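Local coordinates for heterokaryon incompatibility protein s (PDB 2WVQ) that forms a prion and, on meeting het-S from incompatible cells, triggers a lethal reaction that prevents viable heterokaryons, at residues P69-D74 / K176-E181; G20-C25 / V63-D68; R55-G60 / S138-Q143; V88-L93 / A168-E173. The protein carries 2 engineered substitutions. All blocks are in the same frame, centred on the assembly; numbering follows the deposited sequence. Where two conformers were deposited one is given.

Contact 1. Residues P69-D74 / K176-E181; sequences PRFHSD and KAFPIE
Arg70 NH1 is held in a salt bridge by Asp68 OD1 and, from there, lies 4.0 Å from Phe178 CE2. The contact joins two loops of the mainly helical globular HeLo domain: segment 69-74 lies between helix 42-62 and helix 79-108, whereas segment 176-181 leads from helix 157-176 into helix 181-191. Arginine suits this place because its long chain can pass alongside the aromatic residue while its charged end stays paired. A bend at chi3 (-40°) turns the guanidinium back toward Asp68, and its plane stands 81° from the Phe178 ring, whose rim it meets.

The two phenylalanines approach from opposite directions. Phe178 CE2 comes to the edge of the Phe71 ring, 4.1 Å from CZ in the Phe71 conformer described here, one of two modelled. The ring centroids are 6.0 Å apart with planes at 53°, which is oblique packing. Both rings are buried, as large apolar groups should be: Val63 touches each of them, Val18 and Val81 also border Phe71, and Ala84 also borders Phe178.

Short backbone turns flank the two aromatics. Residues 69-71 form a 3-10 turn, with His72 N bonded to Pro69 O at 2.8 Å, and proline fits the start of such a turn because its ring already fixes phi. On the other side, Ala177 O accepts a hydrogen bond from Ser80 OG. Directly after Phe178, Pro179 is the centre of an inverse gamma turn, closed by a weak hydrogen bond from Ile180 N to Phe178 O at 2.9 Å.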
# COMPACT_ATOMS: atom_id res chain seq x y z
N PRO A 69 -2.55 -29.16 -8.46
CA PRO A 69 -1.49 -29.34 -7.48
C PRO A 69 -0.36 -28.32 -7.53
O PRO A 69 0.28 -28.12 -6.50
CB PRO A 69 -0.98 -30.76 -7.74
CG PRO A 69 -1.42 -31.08 -9.16
CD PRO A 69 -2.71 -30.34 -9.34
N ARG A 70 -0.10 -27.69 -8.68
CA ARG A 70 0.88 -26.59 -8.76
C ARG A 70 0.67 -25.57 -7.63
O ARG A 70 1.63 -25.06 -7.08
CB ARG A 70 0.79 -25.83 -10.10
CG ARG A 70 1.63 -26.39 -11.24
CD ARG A 70 1.43 -25.58 -12.51
NE ARG A 70 0.05 -25.16 -12.75
CZ ARG A 70 -0.31 -24.29 -13.69
NH1 ARG A 70 -1.58 -23.94 -13.85
NH2 ARG A 70 0.62 -23.74 -14.46
N PHE A 71 -0.60 -25.32 -7.27
CA PHE A 71 -0.96 -24.31 -6.26
C PHE A 71 -0.87 -24.82 -4.84
O PHE A 71 -1.02 -24.06 -3.90
CB PHE A 71 -2.37 -23.76 -6.49
CG PHE A 71 -2.56 -23.19 -7.84
CD1 PHE A 71 -3.53 -23.70 -8.68
CD2 PHE A 71 -1.75 -22.14 -8.27
CE1 PHE A 71 -3.70 -23.19 -9.95
CE2 PHE A 71 -1.91 -21.61 -9.53
CZ PHE A 71 -2.89 -22.15 -10.39
N HIS A 72 -0.57 -26.12 -4.68
CA HIS A 72 -0.54 -26.74 -3.35
C HIS A 72 0.85 -27.05 -2.79
O HIS A 72 0.97 -27.67 -1.72
CB HIS A 72 -1.48 -27.96 -3.29
CG HIS A 72 -2.92 -27.56 -3.36
ND1 HIS A 72 -3.51 -27.08 -4.51
CD2 HIS A 72 -3.88 -27.49 -2.40
CE1 HIS A 72 -4.76 -26.76 -4.27
NE2 HIS A 72 -5.01 -26.99 -3.00
N SER A 73 1.88 -26.60 -3.49
CA SER A 73 3.27 -26.77 -3.05
C SER A 73 3.81 -25.50 -2.42
O SER A 73 3.48 -24.40 -2.84
CB SER A 73 4.15 -27.16 -4.23
OG SER A 73 3.94 -26.28 -5.31
N ASP A 74 4.69 -25.66 -1.43
CA ASP A 74 5.21 -24.50 -0.71
C ASP A 74 6.37 -23.84 -1.45
O ASP A 74 6.67 -22.67 -1.23
CB ASP A 74 5.63 -24.87 0.71
CG ASP A 74 5.45 -23.73 1.55
N LYS A 176 -2.93 -12.02 -16.21
CA LYS A 176 -1.87 -11.95 -17.22
C LYS A 176 -0.97 -13.21 -17.20
O LYS A 176 -0.45 -13.62 -18.24
CB LYS A 176 -1.01 -10.67 -17.01
CG LYS A 176 -0.48 -9.98 -18.28
CD LYS A 176 0.87 -10.59 -18.76
CE LYS A 176 1.24 -10.17 -20.17
NZ LYS A 176 1.47 -8.69 -20.30
N ALA A 177 -0.77 -13.80 -16.02
CA ALA A 177 0.18 -14.91 -15.88
C ALA A 177 -0.40 -16.29 -16.27
O ALA A 177 0.32 -17.29 -16.27
CB ALA A 177 0.75 -14.94 -14.45
N PHE A 178 -1.70 -16.33 -16.59
CA PHE A 178 -2.39 -17.59 -16.90
C PHE A 178 -3.30 -17.45 -18.13
O PHE A 178 -3.87 -16.37 -18.36
CB PHE A 178 -3.14 -18.10 -15.65
CG PHE A 178 -2.23 -18.43 -14.50
CD1 PHE A 178 -1.80 -17.45 -13.60
CD2 PHE A 178 -1.77 -19.73 -14.32
CE1 PHE A 178 -0.93 -17.78 -12.56
CE2 PHE A 178 -0.93 -20.06 -13.27
CZ PHE A 178 -0.50 -19.07 -12.40
N PRO A 179 -3.44 -18.53 -18.93
CA PRO A 179 -4.20 -18.47 -20.19
C PRO A 179 -5.73 -18.50 -20.03
O PRO A 179 -6.39 -19.37 -20.61
CB PRO A 179 -3.71 -19.73 -20.93
CG PRO A 179 -3.51 -20.70 -19.84
CD PRO A 179 -2.87 -19.89 -18.73
N ILE A 180 -6.31 -17.57 -19.26
CA ILE A 180 -7.71 -17.70 -18.86
C ILE A 180 -8.68 -16.60 -19.37
O ILE A 180 -9.74 -16.38 -18.78
CB ILE A 180 -7.87 -17.86 -17.31
CG1 ILE A 180 -7.27 -16.65 -16.58
CG2 ILE A 180 -7.26 -19.19 -16.86
CD1 ILE A 180 -7.55 -16.60 -15.10
N GLU A 181 -8.34 -15.93 -20.47
CA GLU A 181 -9.17 -14.81 -20.91
C GLU A 181 -10.62 -15.24 -21.20
O GLU A 181 -11.56 -14.72 -20.58
CB GLU A 181 -8.55 -14.07 -22.10
CG GLU A 181 -8.79 -12.57 -22.02
CD GLU A 181 -9.01 -11.92 -23.37
OE1 GLU A 181 -8.06 -11.93 -24.20
OE2 GLU A 181 -10.12 -11.38 -23.59

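Contact 2. Residues G20-C25 / V63-D68; sequences GLFNNC and VKINDD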
# COMPACT_ATOMS: atom_id res chain seq x y z
N GLY A 20 -3.77 -21.74 -0.40
CA GLY A 20 -3.97 -21.37 0.99
C GLY A 20 -3.88 -19.87 1.21
O GLY A 20 -4.72 -19.31 1.92
N LEU A 21 -2.88 -19.21 0.60
CA LEU A 21 -2.77 -17.71 0.60
C LEU A 21 -3.92 -17.05 -0.18
O LEU A 21 -4.52 -16.07 0.28
CB LEU A 21 -1.42 -17.28 0.01
CG LEU A 21 -0.13 -17.69 0.75
CD1 LEU A 21 1.13 -17.57 -0.14
CD2 LEU A 21 0.05 -16.97 2.11
N PHE A 22 -4.25 -17.59 -1.36
CA PHE A 22 -5.41 -17.12 -2.15
C PHE A 22 -6.71 -17.15 -1.39
O PHE A 22 -7.44 -16.15 -1.38
CB PHE A 22 -5.58 -17.90 -3.46
CG PHE A 22 -6.85 -17.55 -4.19
CD1 PHE A 22 -6.90 -16.45 -5.05
CD2 PHE A 22 -7.99 -18.30 -4.00
CE1 PHE A 22 -8.07 -16.12 -5.71
CE2 PHE A 22 -9.20 -17.98 -4.68
CZ PHE A 22 -9.23 -16.90 -5.53
N ASN A 23 -7.02 -18.29 -0.75
CA ASN A 23 -8.29 -18.43 0.01
C ASN A 23 -8.35 -17.46 1.20
O ASN A 23 -9.41 -16.92 1.50
CB ASN A 23 -8.58 -19.89 0.44
CG ASN A 23 -8.89 -20.81 -0.77
OD1 ASN A 23 -9.62 -20.43 -1.69
ND2 ASN A 23 -8.28 -21.99 -0.78
N ASN A 24 -7.20 -17.21 1.81
CA ASN A 24 -7.04 -16.15 2.84
C ASN A 24 -7.33 -14.72 2.38
O ASN A 24 -7.98 -13.96 3.12
CB ASN A 24 -5.67 -16.29 3.54
CG ASN A 24 -5.58 -17.60 4.36
OD1 ASN A 24 -6.61 -18.21 4.68
ND2 ASN A 24 -4.36 -18.03 4.70
N CYS A 25 -6.88 -14.37 1.18
CA CYS A 25 -7.15 -13.11 0.51
C CYS A 25 -8.65 -12.88 0.34
O CYS A 25 -9.20 -11.81 0.71
CB CYS A 25 -6.44 -13.02 -0.88
SG CYS A 25 -4.63 -12.83 -0.90
N VAL A 63 -8.53 -20.67 -12.91
CA VAL A 63 -7.27 -21.38 -12.77
C VAL A 63 -7.41 -22.75 -12.05
O VAL A 63 -6.44 -23.50 -11.95
CB VAL A 63 -6.37 -20.36 -12.03
CG1 VAL A 63 -6.11 -20.69 -10.54
CG2 VAL A 63 -5.25 -19.88 -12.87
N LYS A 64 -8.60 -23.08 -11.53
CA LYS A 64 -8.82 -24.32 -10.76
C LYS A 64 -7.85 -24.40 -9.56
O LYS A 64 -7.18 -25.42 -9.32
CB LYS A 64 -8.70 -25.57 -11.67
CG LYS A 64 -9.61 -25.49 -12.88
CD LYS A 64 -9.60 -26.77 -13.73
CE LYS A 64 -10.95 -26.97 -14.46
NZ LYS A 64 -11.24 -25.93 -15.49
N ILE A 65 -7.80 -23.30 -8.82
CA ILE A 65 -6.89 -23.11 -7.70
C ILE A 65 -6.90 -24.23 -6.66
O ILE A 65 -5.86 -24.61 -6.12
CB ILE A 65 -7.17 -21.67 -7.00
CG1 ILE A 65 -6.15 -21.37 -5.88
CG2 ILE A 65 -8.57 -21.61 -6.44
CD1 ILE A 65 -4.85 -20.73 -6.33
N ASN A 66 -8.08 -24.76 -6.38
CA ASN A 66 -8.23 -25.81 -5.38
C ASN A 66 -7.98 -27.26 -5.84
O ASN A 66 -7.85 -28.17 -5.01
CB ASN A 66 -9.62 -25.71 -4.77
CG ASN A 66 -9.74 -24.56 -3.86
OD1 ASN A 66 -10.79 -23.90 -3.84
ND2 ASN A 66 -8.64 -24.24 -3.14
N ASP A 67 -7.88 -27.44 -7.16
CA ASP A 67 -7.77 -28.79 -7.75
C ASP A 67 -6.40 -29.03 -8.36
O ASP A 67 -5.93 -30.17 -8.40
CB ASP A 67 -8.83 -29.00 -8.84
CG ASP A 67 -10.25 -28.80 -8.34
OD1 ASP A 67 -10.60 -29.19 -7.19
OD2 ASP A 67 -11.06 -28.30 -9.14
N ASP A 68 -5.77 -27.96 -8.84
CA ASP A 68 -4.49 -28.00 -9.51
C ASP A 68 -3.32 -28.04 -8.49
O ASP A 68 -3.13 -27.08 -7.73
CB ASP A 68 -4.38 -26.82 -10.49
CG ASP A 68 -3.10 -26.82 -11.33
OD1 ASP A 68 -3.01 -26.03 -12.29
OD2 ASP A 68 -2.16 -27.56 -11.03
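Phe22 and Ile65 bring the two backbones closest, with their CA atoms 8.3 Å apart, where helix 18-28 faces the irregular chain that follows helix 42-62. That chain turns sharply out of its helix through a Schellman motif. Lys64 takes the positive phi (57°) that the motif demands, and its side chain is exposed. Lys64 O then collects two backbone hydrogen bonds, from Asp67 N at 3.0 Å and from Asp68 N, so the turn is tightly wound and presents Ile65 to the helix.

Phe22 and Ile65 are the apolar half of the contact. Ile65 CG1 lies 4.0 Å from Phe22 CD2, while its CG2 branch approaches CE2 of the same ring and its CD1 reaches Phe22 CB. Phe22 has its CG opposite the backbone N (chi1 173°), which swings the ring off the helix toward Ile65; the same ring also meets Trp59. A beta-branched isoleucine offers several methyl and methylene groups to one ring, and Phe71 touches it as well.

Asn23 and Asn66 meet at the less buried margin, their amide ends coming from opposite directions with planes 32° apart. The chemistry is therefore split: apolar contact occupies the buried side, while two neutral amides, able to donate and to accept, occupy the more exposed margin.

Contact 3. Residues R55-G60 / S138-Q143; sequences RLSRWG and SRRQKQ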
# COMPACT_ATOMS: atom_id res chain seq x y z
N ARG A 55 -14.20 -10.71 -8.37
CA ARG A 55 -13.28 -10.81 -9.48
C ARG A 55 -12.03 -11.61 -9.13
O ARG A 55 -11.50 -12.40 -9.97
CB ARG A 55 -12.94 -9.44 -10.03
CG ARG A 55 -12.24 -9.53 -11.37
CD ARG A 55 -11.41 -8.33 -11.62
NE ARG A 55 -10.40 -8.53 -12.66
CZ ARG A 55 -9.45 -7.65 -12.92
NH1 ARG A 55 -9.37 -6.51 -12.21
NH2 ARG A 55 -8.55 -7.90 -13.86
N LEU A 56 -11.57 -11.43 -7.88
CA LEU A 56 -10.47 -12.21 -7.31
C LEU A 56 -10.90 -13.70 -7.23
O LEU A 56 -10.18 -14.62 -7.68
CB LEU A 56 -10.07 -11.68 -5.91
CG LEU A 56 -8.99 -12.41 -5.08
CD1 LEU A 56 -7.65 -12.44 -5.74
CD2 LEU A 56 -8.82 -11.88 -3.62
N SER A 57 -12.08 -13.94 -6.68
CA SER A 57 -12.52 -15.33 -6.65
C SER A 57 -12.75 -15.96 -8.06
O SER A 57 -12.48 -17.14 -8.21
CB SER A 57 -13.68 -15.55 -5.70
OG SER A 57 -14.91 -15.39 -6.32
N ARG A 58 -13.22 -15.19 -9.04
CA ARG A 58 -13.33 -15.65 -10.41
C ARG A 58 -12.02 -16.20 -10.93
O ARG A 58 -12.03 -17.22 -11.60
CB ARG A 58 -13.90 -14.61 -11.39
CG ARG A 58 -14.45 -15.21 -12.76
CD ARG A 58 -14.87 -14.09 -13.70
NE ARG A 58 -15.82 -13.20 -13.01
CZ ARG A 58 -15.69 -11.88 -12.83
NH1 ARG A 58 -14.66 -11.21 -13.31
NH2 ARG A 58 -16.64 -11.22 -12.17
N TRP A 59 -10.92 -15.52 -10.61
CA TRP A 59 -9.59 -15.97 -10.97
C TRP A 59 -9.25 -17.34 -10.41
O TRP A 59 -8.69 -18.18 -11.14
CB TRP A 59 -8.50 -14.97 -10.56
CG TRP A 59 -7.15 -15.47 -10.94
CD1 TRP A 59 -6.54 -15.34 -12.14
CD2 TRP A 59 -6.25 -16.21 -10.10
NE1 TRP A 59 -5.31 -15.96 -12.12
CE2 TRP A 59 -5.11 -16.50 -10.88
CE3 TRP A 59 -6.30 -16.65 -8.77
CZ2 TRP A 59 -4.01 -17.19 -10.37
CZ3 TRP A 59 -5.19 -17.33 -8.26
CH2 TRP A 59 -4.07 -17.61 -9.06
N GLY A 60 -9.51 -17.55 -9.12
CA GLY A 60 -9.23 -18.86 -8.52
C GLY A 60 -10.03 -19.96 -9.19
O GLY A 60 -9.52 -21.08 -9.37
N SER A 138 -19.16 -17.37 -2.02
CA SER A 138 -19.25 -18.40 -0.97
C SER A 138 -19.31 -19.77 -1.60
O SER A 138 -18.68 -20.68 -1.12
CB SER A 138 -20.47 -18.22 -0.05
OG SER A 138 -20.27 -17.10 0.82
N ARG A 139 -20.03 -19.86 -2.71
CA ARG A 139 -20.24 -21.10 -3.47
C ARG A 139 -18.94 -21.67 -4.03
O ARG A 139 -18.81 -22.86 -4.22
CB ARG A 139 -21.19 -20.83 -4.64
CG ARG A 139 -22.64 -20.75 -4.26
CD ARG A 139 -23.53 -20.75 -5.49
NE ARG A 139 -24.89 -20.38 -5.09
CZ ARG A 139 -25.42 -19.18 -5.28
NH1 ARG A 139 -24.73 -18.22 -5.91
NH2 ARG A 139 -26.63 -18.93 -4.84
N ARG A 140 -17.98 -20.79 -4.31
CA ARG A 140 -16.73 -21.18 -4.96
C ARG A 140 -15.60 -21.50 -4.01
O ARG A 140 -14.65 -22.19 -4.38
CB ARG A 140 -16.22 -20.06 -5.85
CG ARG A 140 -16.98 -19.85 -7.11
CD ARG A 140 -16.37 -18.66 -7.75
NE ARG A 140 -16.96 -18.43 -9.05
CZ ARG A 140 -17.02 -17.26 -9.66
NH1 ARG A 140 -16.55 -16.15 -9.07
NH2 ARG A 140 -17.58 -17.20 -10.84
N GLN A 141 -15.68 -20.95 -2.80
CA GLN A 141 -14.55 -21.01 -1.90
C GLN A 141 -14.43 -22.38 -1.25
O GLN A 141 -15.43 -23.10 -1.06
CB GLN A 141 -14.57 -19.85 -0.87
CG GLN A 141 -14.36 -18.43 -1.51
CD GLN A 141 -13.20 -18.36 -2.51
OE1 GLN A 141 -12.03 -18.41 -2.10
NE2 GLN A 141 -13.51 -18.23 -3.81
N LYS A 142 -13.19 -22.76 -1.00
CA LYS A 142 -12.87 -23.99 -0.33
C LYS A 142 -13.46 -23.89 1.06
O LYS A 142 -13.45 -22.80 1.67
CB LYS A 142 -11.36 -24.19 -0.24
CG LYS A 142 -10.97 -25.61 0.12
CD LYS A 142 -9.56 -25.65 0.71
CE LYS A 142 -9.14 -27.07 1.09
NZ LYS A 142 -7.91 -27.07 1.96
N GLN A 143 -14.00 -25.01 1.53
CA GLN A 143 -14.43 -25.15 2.91
C GLN A 143 -13.47 -24.49 3.89
O GLN A 143 -12.25 -24.65 3.81
CB GLN A 143 -14.56 -26.62 3.27
CG GLN A 143 -15.43 -26.87 4.45
CD GLN A 143 -15.74 -28.32 4.66
OE1 GLN A 143 -16.40 -28.69 5.63
NE2 GLN A 143 -15.28 -29.17 3.73
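Arg140, near the C-terminal end of helix 124-140, reaches across to Ser57, and the CA atoms of this pair, at 7.4 Å, are the nearest between the two segments. Its chain is extended from CG to NE, which carries the guanidinium past the serine and along the surface of helix 42-62. NH1 donates to Ser57 OG at 3.3 Å, with an N-H...O angle of 155° and the oxygen only 3° from the guanidinium plane. Serine suits the spot because it is small enough to let the arginine lie close; its hydroxyl also bonds weakly to Ala54 O, a usual way for a helix to absorb a serine. The same NH1 is 3.8 Å from Arg58 CB, and the two arginine chains run side by side in the same direction.

Here three helices of the globular HeLo domain converge, for Arg140 NH2 and Arg58 NH2 both form salt bridges with the carboxylate of Glu191 in helix 181-191. Arg58 NH2 is also paired with Asp212. Although Arg58 NE and Arg140 NH2 are 4.9 Å apart, this shared acid probably offsets their like charges, and the guanidinium planes stand 84° to each other.

Gln141 comes next, bent at chi2 so that its amide end folds back against Ser57 CB. The side chain also touches Asn23 and Val26 of helix 18-28. The base of Lys142 then packs on Asn66.

Contact 4. Residues V88-L93 / A168-E173; sequences VEEILL and ARFVDE
Phe170 packs between Glu90 and Ile91, joining helix 157-176 to helix 79-108 in the helical globular domain, close to where a second subunit of the dimer adds its own residues.

The apolar part is Ile91 against Phe170. Ile91 CG1 sits 3.6 Å from Phe170 CD1, and the two side chains slide past each other in opposite directions, so CD1 of the isoleucine comes near Phe170 CB. Ile91 has CG1 beside its backbone N (chi1 -66°), which sends that branch along the phenylalanine; it also touches Leu56 and Cys25. Phe170 also touches Ile87 and Leu94 of helix 79-108.

A second kind of contact is carboxylate to ring edge. Glu90 crosses Phe170 at about a right angle and sets OE1 in the ring plane, 3.5 Å from CZ. The rim hydrogens of a phenyl ring carry slight positive charge, so this approach is probably mildly favourable.

Charge pairing completes the account. Glu90 OE2 forms a salt bridge with Arg104 of the second subunit and a hydrogen bond with Thr101 of that subunit, so a buried acid finds its partner across the dimer interface. Glu173 OE1 reaches the same Arg104. On another side of helix 157-176, Arg169 NH1 donates to Asp172 OD1 at 3.1 Å, three residues on, in a salt bridge; the oxygen is met on its syn side, but tilted well out of the carboxylate plane, with an N-H...O angle of 159°.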
# COMPACT_ATOMS: atom_id res chain seq x y z
N VAL A 88 -0.47 -12.74 -4.33
CA VAL A 88 -1.37 -13.10 -3.26
C VAL A 88 -0.76 -12.69 -1.85
O VAL A 88 -1.48 -12.19 -0.99
CB VAL A 88 -1.70 -14.61 -3.56
CG1 VAL A 88 -1.09 -15.64 -2.61
CG2 VAL A 88 -3.13 -14.78 -4.16
N GLU A 89 0.55 -12.86 -1.67
CA GLU A 89 1.22 -12.38 -0.44
C GLU A 89 1.08 -10.84 -0.36
O GLU A 89 0.73 -10.32 0.69
CB GLU A 89 2.69 -12.80 -0.38
CG GLU A 89 2.92 -14.24 -0.03
CD GLU A 89 4.31 -14.73 -0.36
OE1 GLU A 89 4.66 -15.82 0.13
OE2 GLU A 89 5.05 -14.06 -1.11
N GLU A 90 1.32 -10.14 -1.47
CA GLU A 90 1.13 -8.68 -1.52
C GLU A 90 -0.35 -8.20 -1.29
O GLU A 90 -0.56 -7.17 -0.64
CB GLU A 90 1.76 -8.08 -2.78
CG GLU A 90 2.49 -6.74 -2.44
CD GLU A 90 3.11 -6.06 -3.63
OE1 GLU A 90 2.99 -4.82 -3.73
OE2 GLU A 90 3.73 -6.77 -4.47
N ILE A 91 -1.35 -8.96 -1.76
CA ILE A 91 -2.77 -8.63 -1.39
C ILE A 91 -2.97 -8.73 0.14
O ILE A 91 -3.61 -7.86 0.75
CB ILE A 91 -3.86 -9.49 -2.19
CG1 ILE A 91 -3.83 -9.16 -3.67
CG2 ILE A 91 -5.30 -9.23 -1.65
CD1 ILE A 91 -4.49 -10.20 -4.60
N LEU A 92 -2.39 -9.77 0.74
CA LEU A 92 -2.39 -9.93 2.19
C LEU A 92 -1.77 -8.75 2.97
O LEU A 92 -2.34 -8.30 3.98
CB LEU A 92 -1.74 -11.25 2.62
CG LEU A 92 -2.62 -12.50 2.96
CD1 LEU A 92 -4.04 -12.45 2.53
CD2 LEU A 92 -1.99 -13.87 2.66
N LEU A 93 -0.59 -8.30 2.52
CA LEU A 93 0.09 -7.09 3.06
C LEU A 93 -0.79 -5.82 2.94
O LEU A 93 -0.78 -4.96 3.83
CB LEU A 93 1.42 -6.87 2.31
CG LEU A 93 2.79 -7.31 2.84
CD1 LEU A 93 2.74 -8.42 3.87
CD2 LEU A 93 3.72 -7.66 1.70
N ALA A 168 -7.75 -4.65 -7.98
CA ALA A 168 -8.03 -4.71 -9.43
C ALA A 168 -6.75 -4.86 -10.22
O ALA A 168 -6.66 -5.72 -11.10
CB ALA A 168 -8.82 -3.45 -9.91
N ARG A 169 -5.74 -4.06 -9.87
CA ARG A 169 -4.42 -4.17 -10.48
C ARG A 169 -3.72 -5.50 -10.20
O ARG A 169 -3.10 -6.08 -11.08
CB ARG A 169 -3.50 -2.97 -10.12
CG ARG A 169 -4.02 -1.58 -10.54
CD ARG A 169 -4.90 -1.62 -11.79
NE ARG A 169 -6.11 -0.81 -11.58
CZ ARG A 169 -7.30 -1.02 -12.14
NH1 ARG A 169 -7.50 -2.06 -12.95
NH2 ARG A 169 -8.31 -0.20 -11.85
N PHE A 170 -3.86 -6.02 -8.99
CA PHE A 170 -3.28 -7.31 -8.67
C PHE A 170 -3.95 -8.46 -9.45
O PHE A 170 -3.25 -9.38 -9.85
CB PHE A 170 -3.29 -7.58 -7.17
CG PHE A 170 -2.23 -6.83 -6.37
CD1 PHE A 170 -2.57 -6.18 -5.18
CD2 PHE A 170 -0.90 -6.80 -6.78
CE1 PHE A 170 -1.60 -5.52 -4.42
CE2 PHE A 170 0.07 -6.13 -6.03
CZ PHE A 170 -0.29 -5.49 -4.85
N VAL A 171 -5.27 -8.39 -9.66
CA VAL A 171 -6.01 -9.41 -10.40
C VAL A 171 -5.72 -9.27 -11.91
O VAL A 171 -5.72 -10.28 -12.62
CB VAL A 171 -7.55 -9.49 -10.03
CG1 VAL A 171 -8.28 -10.58 -10.83
CG2 VAL A 171 -7.77 -9.77 -8.56
N ASP A 172 -5.41 -8.05 -12.38
CA ASP A 172 -4.85 -7.83 -13.73
C ASP A 172 -3.56 -8.64 -13.91
O ASP A 172 -3.40 -9.34 -14.92
CB ASP A 172 -4.52 -6.36 -14.03
CG ASP A 172 -5.76 -5.47 -14.19
OD1 ASP A 172 -5.60 -4.22 -14.22
OD2 ASP A 172 -6.88 -6.01 -14.28
N GLU A 173 -2.64 -8.50 -12.95
CA GLU A 173 -1.37 -9.23 -12.94
C GLU A 173 -1.56 -10.76 -12.93
O GLU A 173 -0.88 -11.49 -13.68
CB GLU A 173 -0.52 -8.80 -11.73
CG GLU A 173 0.50 -7.70 -12.01
CD GLU A 173 1.52 -7.55 -10.87
OE1 GLU A 173 2.71 -7.90 -11.06
OE2 GLU A 173 1.12 -7.06 -9.78

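In the fold
From the N terminus, contact 2 closes the first loop, bringing helix 18-28 to the chain just after helix 42-62. Contact 3 opens on the last turns of that helix and closes at the C-terminal end of helix 124-140 and the chain just beyond it; it crosses contact 2, which it touches through Phe22 and Gly60. Contact 1 follows contact 2 in series, its loop running from 69-74 to 176-181, and contact 4 is nested inside it between helices 79-108 and 157-176. Contact 3 crosses both of these: Arg55 bridges to Asp172 of contact 4, and Trp59 packs on Phe178 of contact 1. Helix 42-62 thus meets residues of every contact, tying the domain's N-terminal and later helices into one body.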